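PDB 6UYH: prolyl-tRNA synthetase from Naegleria fowleri, which probably attaches proline to its cognate tRNA in an ATP-dependent reaction, as a class II aminoacyl-tRNA synthetase. Local coordinates for residues Asp285-Val290 and Arg375-Gly379. Residues are numbered along the deposited sequence; the frame is centred on the assembly and turned at random. Where two conformers were deposited one is given.
With EDO (1,2-ethanediol), chain B.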
loop_
_atom_site.group_PDB
_atom_site.type_symbol
_atom_site.label_atom_id
_atom_site.label_comp_id
_atom_site.label_asym_id
_atom_site.label_seq_id
_atom_site.Cartn_x
_atom_site.Cartn_y
_atom_site.Cartn_z
ATOM N N ASP A 285 22.650 18.191 0.086
ATOM C CA ASP A 285 23.727 19.169 0.161
ATOM C C ASP A 285 23.123 20.546 0.467
ATOM O O ASP A 285 21.944 20.668 0.808
ATOM C CB ASP A 285 24.585 19.133 -1.121
ATOM C CG ASP A 285 23.839 19.628 -2.364
ATOM O OD1 ASP A 285 22.740 20.203 -2.239
ATOM O OD2 ASP A 285 24.373 19.451 -3.481
ATOM N N ASP A 286 23.941 21.591 0.344
ATOM C CA ASP A 286 23.507 22.919 0.757
ATOM C C ASP A 286 22.591 23.587 -0.257
ATOM O O ASP A 286 22.057 24.666 0.030
ATOM C CB ASP A 286 24.720 23.809 1.041
ATOM C CG ASP A 286 25.462 23.385 2.304
ATOM O OD1 ASP A 286 24.852 22.711 3.156
ATOM O OD2 ASP A 286 26.647 23.728 2.444
ATOM N N LYS A 287 22.388 22.974 -1.419
ATOM C CA LYS A 287 21.384 23.442 -2.364
ATOM C C LYS A 287 20.070 22.690 -2.232
ATOM O O LYS A 287 19.088 23.077 -2.869
ATOM C CB LYS A 287 21.902 23.324 -3.803
ATOM C CG LYS A 287 23.105 24.208 -4.118
ATOM C CD LYS A 287 23.627 23.919 -5.519
ATOM C CE LYS A 287 24.869 24.738 -5.843
ATOM N NZ LYS A 287 24.578 26.195 -5.870
ATOM N N GLY A 288 20.025 21.636 -1.418
ATOM C CA GLY A 288 18.791 20.916 -1.179
ATOM C C GLY A 288 18.888 19.428 -1.432
ATOM O O GLY A 288 19.919 18.805 -1.168
ATOM N N MET A 289 17.807 18.850 -1.947
ATOM C CA MET A 289 17.735 17.421 -2.196
ATOM C C MET A 289 18.677 17.014 -3.329
ATOM O O MET A 289 18.903 17.770 -4.270
ATOM C CB MET A 289 16.292 17.045 -2.545
ATOM C CG MET A 289 16.028 15.566 -2.676
ATOM S SD MET A 289 16.069 14.706 -1.099
ATOM C CE MET A 289 14.701 15.485 -0.243
ATOM N N VAL A 290 19.206 15.789 -3.241
ATOM C CA VAL A 290 19.975 15.178 -4.330
ATOM C C VAL A 290 19.433 13.766 -4.503
ATOM O O VAL A 290 19.721 12.883 -3.685
ATOM C CB VAL A 290 21.487 15.160 -4.064
ATOM C CG1 VAL A 290 22.229 14.558 -5.264
ATOM C CG2 VAL A 290 22.019 16.570 -3.793
ATOM N N ARG A 375 24.760 17.992 -14.038
ATOM C CA ARG A 375 24.446 16.908 -13.114
ATOM C C ARG A 375 24.389 17.441 -11.685
ATOM O O ARG A 375 25.286 18.171 -11.249
ATOM C CB ARG A 375 25.453 15.762 -13.236
ATOM C CG ARG A 375 26.918 16.153 -13.124
ATOM C CD ARG A 375 27.801 14.959 -13.455
ATOM N NE ARG A 375 27.797 13.967 -12.382
ATOM C CZ ARG A 375 28.514 12.847 -12.398
ATOM N NH1 ARG A 375 29.279 12.565 -13.444
ATOM N NH2 ARG A 375 28.464 12.011 -11.369
ATOM N N ARG A 376 23.323 17.068 -10.968
ATOM C CA ARG A 376 22.999 17.645 -9.665
ATOM C C ARG A 376 24.008 17.268 -8.584
ATOM O O ARG A 376 24.270 18.067 -7.679
ATOM C CB ARG A 376 21.595 17.188 -9.259
ATOM C CG ARG A 376 21.128 17.622 -7.875
ATOM C CD ARG A 376 20.888 19.125 -7.780
ATOM N NE ARG A 376 20.424 19.463 -6.440
ATOM C CZ ARG A 376 21.223 19.779 -5.424
ATOM N NH1 ARG A 376 22.540 19.829 -5.600
ATOM N NH2 ARG A 376 20.705 20.043 -4.232
ATOM N N ASP A 377 24.581 16.068 -8.653
ATOM C CA ASP A 377 25.407 15.593 -7.548
ATOM C C ASP A 377 26.723 16.356 -7.453
ATOM O O ASP A 377 27.156 16.704 -6.349
ATOM C CB ASP A 377 25.648 14.090 -7.683
ATOM C CG ASP A 377 26.425 13.734 -8.921
ATOM O OD1 ASP A 377 26.304 14.462 -9.935
ATOM O OD2 ASP A 377 27.168 12.730 -8.869
ATOM N N THR A 378 27.375 16.635 -8.589
ATOM C CA THR A 378 28.623 17.393 -8.585
ATOM C C THR A 378 28.481 18.820 -9.095
ATOM O O THR A 378 29.395 19.624 -8.886
ATOM C CB THR A 378 29.695 16.689 -9.434
ATOM O OG1 THR A 378 29.277 16.661 -10.807
ATOM C CG2 THR A 378 29.926 15.263 -8.947
ATOM N N GLY A 379 27.377 19.153 -9.756
ATOM C CA GLY A 379 27.244 20.453 -10.382
ATOM C C GLY A 379 27.943 20.600 -11.718
ATOM O O GLY A 379 27.846 21.669 -12.336
HETATM C C1 EDO B . 29.735 13.374 -18.165
HETATM O O1 EDO B . 31.080 13.090 -18.566
HETATM C C2 EDO B . 29.752 14.272 -16.932
HETATM O O2 EDO B . 30.438 13.579 -15.886
HETATM O O HOH W 1 26.029 17.287 -3.864
#
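R376 of the anticodon-binding domain reaches end-on into the type I turn D285-G288, which follows helix 274-283 of the class II core, and meets D285, whose side chain comes from the opposite direction. The salt bridge is bidentate: NH1 of R376 lies 2.8 Å from OD2 of D285, while NH2 of R376 donates to OD1 of D285 over 2.9 Å, at a fairly straight 160°. The two flat groups are not coplanar, their planes standing 37° apart. With CG anti to the backbone N (chi1 176°) and the chain bent at chi2, the arginine carries its head to the turn, where its NE also donates to the carbonyl of E351. V290 suits the approach because its branched side chain serves both neighbours: CG2 lies over one guanidinium face, 3.7 Å from CZ of R376, and CG1 packs on the backbone of D377. Aspartate suits position 285 because a short carboxylate can both pair with arginine and form an Asx turn. OD1 of D285 thus accepts from K287 N and R376 NH2 on opposite faces of its plane, while a water donates both to D285 OD2 and to the carbonyl O of D377, 2.8 Å from each.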